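Local atomic coordinates of DNA replication factor Cdt1 (Mus musculus, PDB entry 3A4C), a protein that licenses DNA replication by cooperating with CDC6 and the origin recognition complex to load the MCM complex onto DNA, and also supports kinetochore-microtubule attachment in mitosis. Residues Arg20-Val25 with Glu37-Arg42; Cys47-Ala50 with Glu55-Lys58; Val61-Ala64 with Asp69-Ser72; Leu71-Ile76 with Thr80-Asp85. All blocks are in the same frame, centred on the assembly; numbering follows the deposited sequence.

Overall arrangement
The four contacts follow the chain through the winged-helix C-terminal domain of Cdt1. Contact 1 sets helix 3-27 against helix 36-45, and contact 2 folds the loop after that helix back onto helix 53-66; their centres lie about 10 Å apart, and Cys40 SG comes within 3.5 Å of Glu57 CA. Contacts 3 and 4 have centres about 8 Å apart and share Leu71 and Ser72, at the start of the hairpin. Leu22 bridges contacts 1, 3 and 4: Leu22 CD2 is 3.9 Å from Leu71 CD2. Contacts 2 and 4 are the most widely separated, their centres about 18 Å apart and their nearest atoms about 6 Å apart, without touching.

Contact 1 (Arg20-Val25 with Glu37-Arg42); sequences RVLRNV and EVVCAR
Leu22 and Val39 meet methyl to methyl, Leu22 CD1 lying 3.7 Å from Val39 CG1, with the two side chains slanting across one another. Leu22 leaves its helix roughly along the interface, and its chi1 of 178° sets CG opposite the backbone N; with chi2 at 56° this brings CD1 to Val39. Farther along, Val25 uses both methyls against Arg42. Val25 CG1 lies 3.9 Å from Arg42 CD and Val25 CG2 4.0 Å from Arg42 CB, so the valine rests on the aliphatic part of the arginine. Here the backbones also come nearest, with Val25 CA 6.8 Å from Arg42 CA. These residues join helix 3-27 to helix 36-45 in the helical part of the winged-helix domain, and Leu34 of the intervening strand 33-35 touches Val25, Val39 and Arg42. Arg42 runs extended from CG to NE, carrying its guanidinium group past the valine. There Arg42 NH1 donates to a water at 2.9 Å, and the same water donates to Val25 O at 2.7 Å, linking arginine and helix backbone. Arg42 NH1 also forms a salt bridge with Glu29, giving this one nitrogen both a charged partner and a water. Leu60 of helix 53-66 packs against Val39.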
loop_
_atom_site.group_PDB
_atom_site.type_symbol
_atom_site.label_atom_id
_atom_site.label_comp_id
_atom_site.label_asym_id
_atom_site.label_seq_id
_atom_site.Cartn_x
_atom_site.Cartn_y
_atom_site.Cartn_z
ATOM N N ARG A 20 4.224 -6.014 -1.488
ATOM C CA ARG A 20 5.573 -6.551 -1.454
ATOM C C ARG A 20 6.580 -5.480 -1.809
ATOM O O ARG A 20 7.635 -5.394 -1.190
ATOM C CB ARG A 20 5.735 -7.756 -2.383
ATOM C CG ARG A 20 7.110 -8.425 -2.236
ATOM C CD ARG A 20 7.148 -9.804 -2.876
ATOM N NE ARG A 20 5.928 -10.546 -2.569
ATOM C CZ ARG A 20 5.759 -11.312 -1.500
ATOM N NH1 ARG A 20 6.745 -11.463 -0.621
ATOM N NH2 ARG A 20 4.596 -11.930 -1.313
ATOM N N VAL A 21 6.255 -4.662 -2.809
ATOM C CA VAL A 21 7.130 -3.554 -3.184
ATOM C C VAL A 21 7.284 -2.622 -1.983
ATOM O O VAL A 21 8.386 -2.206 -1.639
ATOM C CB VAL A 21 6.581 -2.750 -4.389
ATOM C CG1 VAL A 21 7.443 -1.509 -4.648
ATOM C CG2 VAL A 21 6.539 -3.616 -5.646
ATOM N N LEU A 22 6.170 -2.299 -1.339
ATOM C CA LEU A 22 6.220 -1.473 -0.132
ATOM C C LEU A 22 7.131 -2.084 0.938
ATOM O O LEU A 22 7.979 -1.402 1.526
ATOM C CB LEU A 22 4.808 -1.313 0.437
ATOM C CG LEU A 22 4.713 -0.512 1.731
ATOM C CD1 LEU A 22 5.327 0.853 1.510
ATOM C CD2 LEU A 22 3.259 -0.382 2.182
ATOM N N ARG A 23 6.950 -3.371 1.215
ATOM C CA ARG A 23 7.753 -3.994 2.256
ATOM C C ARG A 23 9.240 -3.937 1.907
ATOM O O ARG A 23 10.079 -3.672 2.762
ATOM C CB ARG A 23 7.334 -5.440 2.520
ATOM C CG ARG A 23 7.910 -5.933 3.843
ATOM C CD ARG A 23 8.363 -7.363 3.782
ATOM N NE ARG A 23 8.897 -7.711 2.469
ATOM C CZ ARG A 23 9.305 -8.931 2.146
ATOM N NH1 ARG A 23 9.245 -9.897 3.052
ATOM N NH2 ARG A 23 9.765 -9.189 0.928
ATOM N N ASN A 24 9.561 -4.182 0.646
ATOM C CA ASN A 24 10.954 -4.126 0.211
ATOM C C ASN A 24 11.586 -2.746 0.336
ATOM O O ASN A 24 12.765 -2.629 0.663
ATOM C CB ASN A 24 11.096 -4.662 -1.206
ATOM C CG ASN A 24 11.209 -6.173 -1.230
ATOM O OD1 ASN A 24 11.738 -6.757 -2.174
ATOM N ND2 ASN A 24 10.722 -6.810 -0.176
ATOM N N VAL A 25 10.803 -1.706 0.070
ATOM C CA VAL A 25 11.272 -0.336 0.269
ATOM C C VAL A 25 11.641 -0.117 1.735
ATOM O O VAL A 25 12.682 0.473 2.048
ATOM C CB VAL A 25 10.211 0.690 -0.170
ATOM C CG1 VAL A 25 10.525 2.083 0.407
ATOM C CG2 VAL A 25 10.141 0.739 -1.689
ATOM N N GLU A 37 5.187 10.997 0.228
ATOM C CA GLU A 37 5.850 11.431 -0.992
ATOM C C GLU A 37 7.056 10.550 -1.318
ATOM O O GLU A 37 7.205 10.082 -2.448
ATOM C CB GLU A 37 6.292 12.887 -0.861
ATOM C CG GLU A 37 6.874 13.455 -2.132
ATOM C CD GLU A 37 6.871 14.969 -2.139
ATOM O OE1 GLU A 37 7.276 15.558 -3.161
ATOM O OE2 GLU A 37 6.459 15.567 -1.121
ATOM N N VAL A 38 7.922 10.337 -0.332
ATOM C CA VAL A 38 9.120 9.532 -0.540
ATOM C C VAL A 38 8.761 8.090 -0.864
ATOM O O VAL A 38 9.326 7.489 -1.792
ATOM C CB VAL A 38 10.059 9.583 0.678
ATOM C CG1 VAL A 38 11.109 8.474 0.597
ATOM C CG2 VAL A 38 10.733 10.947 0.757
ATOM N N VAL A 39 7.816 7.541 -0.109
ATOM C CA VAL A 39 7.433 6.144 -0.293
ATOM C C VAL A 39 6.909 5.944 -1.705
ATOM O O VAL A 39 7.266 4.976 -2.381
ATOM C CB VAL A 39 6.345 5.711 0.709
ATOM C CG1 VAL A 39 5.814 4.332 0.345
ATOM C CG2 VAL A 39 6.888 5.728 2.134
ATOM N N CYS A 40 6.063 6.862 -2.157
ATOM C CA CYS A 40 5.462 6.721 -3.484
ATOM C C CYS A 40 6.523 6.805 -4.569
ATOM O O CYS A 40 6.467 6.071 -5.553
ATOM C CB CYS A 40 4.384 7.777 -3.722
ATOM S SG CYS A 40 2.872 7.455 -2.794
ATOM N N ALA A 41 7.476 7.715 -4.394
ATOM C CA ALA A 41 8.573 7.855 -5.351
ATOM C C ALA A 41 9.409 6.582 -5.396
ATOM O O ALA A 41 9.793 6.110 -6.467
ATOM C CB ALA A 41 9.439 9.055 -4.993
ATOM N N ARG A 42 9.680 6.007 -4.235
ATOM C CA ARG A 42 10.464 4.781 -4.189
ATOM C C ARG A 42 9.694 3.588 -4.758
ATOM O O ARG A 42 10.269 2.723 -5.417
ATOM C CB ARG A 42 10.919 4.500 -2.759
ATOM C CG ARG A 42 11.951 5.492 -2.291
ATOM C CD ARG A 42 12.520 5.137 -0.940
ATOM N NE ARG A 42 13.283 6.268 -0.413
ATOM C CZ ARG A 42 13.929 6.263 0.746
ATOM N NH1 ARG A 42 13.936 5.176 1.500
ATOM N NH2 ARG A 42 14.570 7.347 1.145
HETATM O O HOH W 1 13.879 2.397 0.619
#

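Contact 2 (Cys47-Ala50 with Glu55-Lys58)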
loop_
_atom_site.group_PDB
_atom_site.type_symbol
_atom_site.label_atom_id
_atom_site.label_comp_id
_atom_site.label_asym_id
_atom_site.label_seq_id
_atom_site.Cartn_x
_atom_site.Cartn_y
_atom_site.Cartn_z
ATOM N N CYS A 47 9.555 -0.847 -9.378
ATOM C CA CYS A 47 8.913 -1.878 -10.175
ATOM C C CYS A 47 8.503 -1.283 -11.510
ATOM O O CYS A 47 8.681 -0.086 -11.743
ATOM C CB CYS A 47 7.728 -2.490 -9.419
ATOM S SG CYS A 47 6.397 -1.326 -9.091
ATOM N N GLN A 48 7.973 -2.112 -12.402
ATOM C CA GLN A 48 7.634 -1.639 -13.737
ATOM C C GLN A 48 6.203 -1.099 -13.863
ATOM O O GLN A 48 5.590 -1.203 -14.920
ATOM C CB GLN A 48 7.863 -2.763 -14.751
ATOM C CG GLN A 48 9.330 -3.100 -14.919
ATOM C CD GLN A 48 9.545 -4.282 -15.832
ATOM O OE1 GLN A 48 9.764 -4.118 -17.029
ATOM N NE2 GLN A 48 9.463 -5.481 -15.275
ATOM N N THR A 49 5.694 -0.491 -12.798
ATOM C CA THR A 49 4.280 -0.114 -12.722
ATOM C C THR A 49 3.802 0.981 -13.681
ATOM O O THR A 49 4.550 1.883 -14.047
ATOM C CB THR A 49 3.917 0.324 -11.308
ATOM O OG1 THR A 49 2.577 0.829 -11.305
ATOM C CG2 THR A 49 4.876 1.415 -10.826
ATOM N N ALA A 50 2.526 0.906 -14.057
ATOM C CA ALA A 50 1.916 1.902 -14.942
ATOM C C ALA A 50 1.423 3.130 -14.172
ATOM O O ALA A 50 0.809 4.029 -14.747
ATOM C CB ALA A 50 0.763 1.274 -15.718
ATOM N N GLU A 55 -1.143 8.274 -8.313
ATOM C CA GLU A 55 -1.940 7.056 -8.370
ATOM C C GLU A 55 -1.420 6.024 -7.383
ATOM O O GLU A 55 -2.194 5.280 -6.805
ATOM C CB GLU A 55 -1.957 6.482 -9.787
ATOM C CG GLU A 55 -2.726 7.338 -10.778
ATOM C CD GLU A 55 -2.413 7.001 -12.226
ATOM O OE1 GLU A 55 -3.196 7.400 -13.115
ATOM O OE2 GLU A 55 -1.383 6.348 -12.482
ATOM N N MET A 56 -0.105 5.979 -7.202
ATOM C CA MET A 56 0.497 5.111 -6.192
ATOM C C MET A 56 0.001 5.498 -4.795
ATOM O O MET A 56 -0.336 4.633 -3.983
ATOM C CB MET A 56 2.027 5.184 -6.275
ATOM C CG MET A 56 2.762 4.196 -5.378
ATOM S SD MET A 56 2.380 2.469 -5.759
ATOM C CE MET A 56 3.290 2.236 -7.291
ATOM N N GLU A 57 -0.059 6.794 -4.513
ATOM C CA GLU A 57 -0.556 7.234 -3.211
ATOM C C GLU A 57 -1.946 6.678 -2.969
ATOM O O GLU A 57 -2.257 6.218 -1.878
ATOM C CB GLU A 57 -0.600 8.760 -3.096
ATOM C CG GLU A 57 -1.166 9.218 -1.756
ATOM C CD GLU A 57 -1.066 10.714 -1.548
ATOM O OE1 GLU A 57 -0.572 11.134 -0.482
ATOM O OE2 GLU A 57 -1.482 11.465 -2.447
ATOM N N LYS A 58 -2.783 6.730 -3.994
ATOM C CA LYS A 58 -4.138 6.209 -3.879
ATOM C C LYS A 58 -4.137 4.726 -3.487
ATOM O O LYS A 58 -4.926 4.304 -2.648
ATOM C CB LYS A 58 -4.898 6.420 -5.187
ATOM C CG LYS A 58 -5.302 7.872 -5.449
ATOM C CD LYS A 58 -5.984 7.991 -6.809
ATOM C CE LYS A 58 -6.178 9.443 -7.218
ATOM N NZ LYS A 58 -7.050 10.160 -6.251
#
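Thr49 lays its methyl against the end of Met56: Thr49 CG2 is 4.0 Å from Met56 CE, the two side chains passing at a slant. The backbones stand well apart, with Thr49 CA 9.2 Å from Met56 CA; the methionine bridges part of that gap, and Thr49 CG2 with the methyl contact makes up the rest. Met56 folds rather than stretches, its bends at chi2 (61°) and chi3 (74°) bringing CE up to Thr49 CG2. On the threonine, the branches divide the work: CG2 meets the methionine, whereas OG1 is hydrogen-bonded to the backbone N of Leu51 within the same loop. Glu55 points toward the loop as well, but Glu55 OE2 stays 3.9 Å from Ala50 O, and the hydrogen-bond partner of that carboxylate oxygen is the backbone N of Ser52. This is mainly a small apolar contact, burying 99 Å² in all, flanked by polar bonds local to the loop and the start of helix 53-66. Around it, Met43 and Val44 of helix 36-45 and Leu18 of helix 3-27 pack on Met56, placing its side chain where the loop and three helices converge.

Contact 3 (Val61-Ala64 with Asp69-Ser72); sequences VLLA and DWLS
In this winged-helix domain, helix 53-66 leads into the wing hairpin, and the contact lies where the last turns of that helix meet the first residues of strand 71-76. Leu71 is the central side chain. A trans chi1 of -172° lets Leu71 CD2 reach the helix, 3.8 Å from Leu63 CB and 3.7 Å from the backbone N of Ala64. Leu63 and Leu71 cross nearly perpendicularly, while the methyl of Ala64 approaches the leucine branch point, Ala64 CB being 4.1 Å from Leu71 CG. Ala64, with only a methyl side chain, lies where the backbones come closest, Ala64 CA 5.0 Å from Leu71 CA. Trp70 presents its ring edge to the helix: Leu63 CG lies near the plane of the indole, 4.2 Å from Trp70 CZ3. No direct hydrogen bond crosses between the segments. Instead, one water donates to both backbone carbonyls, at 2.7 Å from Ala64 O and 2.8 Å from Leu71 O, and so ties the helix to the strand. Leu22 of helix 3-27 packs on both Trp70 and Leu71, Leu84 of strand 79-84 touches both as well, and the backbones of Trp70 and Ser72 pair with Asp85 and Lys83 at the entrance to the hairpin.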
loop_
_atom_site.group_PDB
_atom_site.type_symbol
_atom_site.label_atom_id
_atom_site.label_comp_id
_atom_site.label_asym_id
_atom_site.label_seq_id
_atom_site.Cartn_x
_atom_site.Cartn_y
_atom_site.Cartn_z
ATOM N N VAL A 61 -3.051 4.247 0.161
ATOM C CA VAL A 61 -4.151 4.578 1.056
ATOM C C VAL A 61 -5.146 3.425 1.126
ATOM O O VAL A 61 -5.644 3.093 2.200
ATOM C CB VAL A 61 -4.863 5.866 0.622
ATOM C CG1 VAL A 61 -6.205 5.989 1.331
ATOM C CG2 VAL A 61 -3.984 7.083 0.930
ATOM N N LEU A 62 -5.438 2.804 -0.014
ATOM C CA LEU A 62 -6.293 1.613 -0.016
ATOM C C LEU A 62 -5.698 0.526 0.870
ATOM O O LEU A 62 -6.403 -0.127 1.630
ATOM C CB LEU A 62 -6.466 1.072 -1.433
ATOM C CG LEU A 62 -7.291 1.898 -2.415
ATOM C CD1 LEU A 62 -7.593 1.042 -3.661
ATOM C CD2 LEU A 62 -8.578 2.353 -1.764
ATOM N N LEU A 63 -4.388 0.340 0.773
ATOM C CA LEU A 63 -3.691 -0.662 1.574
ATOM C C LEU A 63 -3.796 -0.334 3.066
ATOM O O LEU A 63 -3.965 -1.222 3.912
ATOM C CB LEU A 63 -2.225 -0.673 1.144
ATOM C CG LEU A 63 -1.371 -1.930 1.047
ATOM C CD1 LEU A 63 -2.166 -3.176 0.622
ATOM C CD2 LEU A 63 -0.224 -1.628 0.077
ATOM N N ALA A 64 -3.682 0.951 3.390
ATOM C CA ALA A 64 -3.797 1.407 4.777
ATOM C C ALA A 64 -5.199 1.165 5.310
ATOM O O ALA A 64 -5.387 0.905 6.497
ATOM C CB ALA A 64 -3.427 2.896 4.893
ATOM N N ASP A 69 -3.750 -2.558 10.720
ATOM C CA ASP A 69 -2.848 -3.049 11.759
ATOM C C ASP A 69 -1.407 -3.155 11.262
ATOM O O ASP A 69 -0.470 -3.263 12.052
ATOM C CB ASP A 69 -3.325 -4.397 12.291
ATOM C CG ASP A 69 -4.567 -4.274 13.150
ATOM O OD1 ASP A 69 -4.892 -3.139 13.566
ATOM O OD2 ASP A 69 -5.217 -5.309 13.406
ATOM N N TRP A 70 -1.234 -3.125 9.947
ATOM C CA TRP A 70 0.097 -3.192 9.364
ATOM C C TRP A 70 0.585 -1.804 8.991
ATOM O O TRP A 70 1.676 -1.393 9.373
ATOM C CB TRP A 70 0.077 -4.072 8.113
ATOM C CG TRP A 70 1.393 -4.177 7.418
ATOM C CD1 TRP A 70 2.601 -4.430 7.988
ATOM C CD2 TRP A 70 1.630 -4.066 6.006
ATOM N NE1 TRP A 70 3.583 -4.474 7.022
ATOM C CE2 TRP A 70 3.008 -4.258 5.797
ATOM C CE3 TRP A 70 0.807 -3.821 4.901
ATOM C CZ2 TRP A 70 3.586 -4.210 4.528
ATOM C CZ3 TRP A 70 1.383 -3.777 3.638
ATOM C CH2 TRP A 70 2.757 -3.971 3.464
ATOM N N LEU A 71 -0.242 -1.088 8.240
ATOM C CA LEU A 71 0.152 0.176 7.629
ATOM C C LEU A 71 -0.553 1.354 8.283
ATOM O O LEU A 71 -1.775 1.469 8.210
ATOM C CB LEU A 71 -0.185 0.137 6.136
ATOM C CG LEU A 71 0.290 1.268 5.227
ATOM C CD1 LEU A 71 1.759 1.503 5.398
ATOM C CD2 LEU A 71 -0.007 0.901 3.782
ATOM N N SER A 72 0.229 2.231 8.908
ATOM C CA SER A 72 -0.303 3.388 9.609
ATOM C C SER A 72 0.132 4.674 8.896
ATOM O O SER A 72 1.236 4.748 8.363
ATOM C CB SER A 72 0.220 3.383 11.052
ATOM O OG SER A 72 -0.725 3.946 11.941
HETATM O O HOH W 2 -4.307 2.558 8.364
#

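Contact 4 (Leu71-Ile76 with Thr80-Asp85)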
loop_
_atom_site.group_PDB
_atom_site.type_symbol
_atom_site.label_atom_id
_atom_site.label_comp_id
_atom_site.label_asym_id
_atom_site.label_seq_id
_atom_site.Cartn_x
_atom_site.Cartn_y
_atom_site.Cartn_z
ATOM N N LEU A 71 -0.242 -1.088 8.240
ATOM C CA LEU A 71 0.152 0.176 7.629
ATOM C C LEU A 71 -0.553 1.354 8.283
ATOM O O LEU A 71 -1.775 1.469 8.210
ATOM C CB LEU A 71 -0.185 0.137 6.136
ATOM C CG LEU A 71 0.290 1.268 5.227
ATOM C CD1 LEU A 71 1.759 1.503 5.398
ATOM C CD2 LEU A 71 -0.007 0.901 3.782
ATOM N N SER A 72 0.229 2.231 8.908
ATOM C CA SER A 72 -0.303 3.388 9.609
ATOM C C SER A 72 0.132 4.674 8.896
ATOM O O SER A 72 1.236 4.748 8.363
ATOM C CB SER A 72 0.220 3.383 11.052
ATOM O OG SER A 72 -0.725 3.946 11.941
ATOM N N LEU A 73 -0.746 5.672 8.875
ATOM C CA LEU A 73 -0.432 6.977 8.301
ATOM C C LEU A 73 -0.576 8.025 9.389
ATOM O O LEU A 73 -1.568 8.028 10.114
ATOM C CB LEU A 73 -1.402 7.303 7.178
ATOM C CG LEU A 73 -1.482 6.270 6.062
ATOM C CD1 LEU A 73 -2.655 6.586 5.157
ATOM C CD2 LEU A 73 -0.184 6.293 5.287
ATOM N N HIS A 74 0.404 8.917 9.506
ATOM C CA HIS A 74 0.360 9.941 10.556
ATOM C C HIS A 74 0.732 11.307 9.989
ATOM O O HIS A 74 1.831 11.505 9.508
ATOM C CB HIS A 74 1.291 9.539 11.714
ATOM C CG HIS A 74 1.304 10.504 12.866
ATOM N ND1 HIS A 74 0.154 10.962 13.476
ATOM C CD2 HIS A 74 2.336 11.058 13.549
ATOM C CE1 HIS A 74 0.476 11.780 14.466
ATOM N NE2 HIS A 74 1.793 11.855 14.531
ATOM N N ARG A 75 -0.199 12.249 10.040
ATOM C CA ARG A 75 0.095 13.596 9.584
ATOM C C ARG A 75 0.949 14.336 10.604
ATOM O O ARG A 75 0.592 14.418 11.776
ATOM C CB ARG A 75 -1.198 14.371 9.337
ATOM C CG ARG A 75 -2.066 13.813 8.189
ATOM C CD ARG A 75 -3.213 14.772 7.882
ATOM N NE ARG A 75 -4.163 14.204 6.927
ATOM C CZ ARG A 75 -5.169 13.402 7.271
ATOM N NH1 ARG A 75 -5.356 13.081 8.543
ATOM N NH2 ARG A 75 -5.994 12.921 6.345
ATOM N N ILE A 76 2.075 14.871 10.146
ATOM C CA ILE A 76 2.865 15.806 10.945
ATOM C C ILE A 76 3.122 17.038 10.092
ATOM O O ILE A 76 3.788 16.961 9.065
ATOM C CB ILE A 76 4.204 15.185 11.383
ATOM C CG1 ILE A 76 3.962 13.848 12.081
ATOM C CG2 ILE A 76 4.952 16.139 12.308
ATOM C CD1 ILE A 76 5.240 13.129 12.538
ATOM N N THR A 80 2.850 13.449 5.543
ATOM C CA THR A 80 2.159 12.287 6.074
ATOM C C THR A 80 3.151 11.144 6.161
ATOM O O THR A 80 3.748 10.749 5.167
ATOM C CB THR A 80 0.963 11.898 5.204
ATOM O OG1 THR A 80 0.010 12.970 5.223
ATOM C CG2 THR A 80 0.307 10.611 5.734
ATOM N N TYR A 81 3.365 10.637 7.366
ATOM C CA TYR A 81 4.352 9.589 7.549
ATOM C C TYR A 81 3.730 8.210 7.429
ATOM O O TYR A 81 2.669 7.957 7.989
ATOM C CB TYR A 81 5.078 9.748 8.886
ATOM C CG TYR A 81 6.145 10.803 8.807
ATOM C CD1 TYR A 81 7.428 10.486 8.385
ATOM C CD2 TYR A 81 5.864 12.128 9.127
ATOM C CE1 TYR A 81 8.414 11.458 8.294
ATOM C CE2 TYR A 81 6.844 13.110 9.037
ATOM C CZ TYR A 81 8.115 12.767 8.617
ATOM O OH TYR A 81 9.090 13.732 8.527
ATOM N N VAL A 82 4.400 7.347 6.668
ATOM C CA VAL A 82 4.034 5.947 6.519
ATOM C C VAL A 82 4.912 5.068 7.409
ATOM O O VAL A 82 6.140 5.133 7.362
ATOM C CB VAL A 82 4.205 5.484 5.066
ATOM C CG1 VAL A 82 3.935 3.992 4.958
ATOM C CG2 VAL A 82 3.283 6.279 4.150
ATOM N N LYS A 83 4.270 4.241 8.219
ATOM C CA LYS A 83 4.976 3.381 9.148
ATOM C C LYS A 83 4.425 1.970 9.025
ATOM O O LYS A 83 3.214 1.776 8.949
ATOM C CB LYS A 83 4.800 3.915 10.575
ATOM C CG LYS A 83 5.626 3.197 11.628
ATOM C CD LYS A 83 6.024 4.144 12.768
ATOM C CE LYS A 83 4.817 4.666 13.545
ATOM N NZ LYS A 83 5.223 5.506 14.729
ATOM N N LEU A 84 5.316 0.987 8.991
ATOM C CA LEU A 84 4.899 -0.406 8.955
ATOM C C LEU A 84 5.100 -1.039 10.322
ATOM O O LEU A 84 6.103 -0.785 10.991
ATOM C CB LEU A 84 5.702 -1.185 7.915
ATOM C CG LEU A 84 5.459 -0.852 6.445
ATOM C CD1 LEU A 84 6.265 -1.788 5.550
ATOM C CD2 LEU A 84 3.990 -0.969 6.125
ATOM N N ASP A 85 4.146 -1.857 10.742
ATOM C CA ASP A 85 4.347 -2.682 11.921
ATOM C C ASP A 85 5.138 -3.908 11.490
ATOM O O ASP A 85 4.586 -4.836 10.906
ATOM C CB ASP A 85 3.009 -3.091 12.530
ATOM C CG ASP A 85 3.169 -3.806 13.860
ATOM O OD1 ASP A 85 4.123 -4.597 13.994
ATOM O OD2 ASP A 85 2.343 -3.581 14.769
#
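The first torsion of Val82, 175°, turns CG1 away from the backbone N and CG2 away from the carbonyl carbon, dividing its methyls between two leucines of the facing strand. CG1 meets Leu71 CD1, and Val82 CG2 lies 3.6 Å from Leu73 CD2. Leu73, with chi1 of -56°, runs beside Val82 and points the same way, whereas Leu71 slants across it. Leu71 CD1 is also tightly packed, 3.3 Å from Val82 CG1 and 3.4 Å from Leu84 CD2, both shorter than usual carbon-carbon contact. Thr80 extends this face, Thr80 CG2 lying 4.0 Å from Leu73 CB and OG1 beside Arg75 CG. Tyr81 lies on the other face, and Ile76 at the end of its strand crosses the Tyr81 side chain at about a right angle, Ile76 CD1 reaching 3.6 Å from Tyr81 CD2. Four backbone hydrogen bonds unite the strands in two reciprocal pairs. Ser72 N donates to Lys83 O at 3.0 Å in a nearly straight bond (178°), and Lys83 N returns the bond to Ser72 O. His74 N with Tyr81 O, and Tyr81 N with His74 O (2.8 Å), form the second pair. The face carrying Leu71, Leu73 and Val82 turns to the helices: Phe26 packs on Val82 and Leu84, Met36 on Leu73 and Val82, Val39 on Val82, and Ala64 on Leu73. Strand 33-35 adjoins strand 79-84 on its other edge, completing the three-stranded antiparallel sheet whose 71-76/79-84 hairpin is the wing of a winged-helix fold.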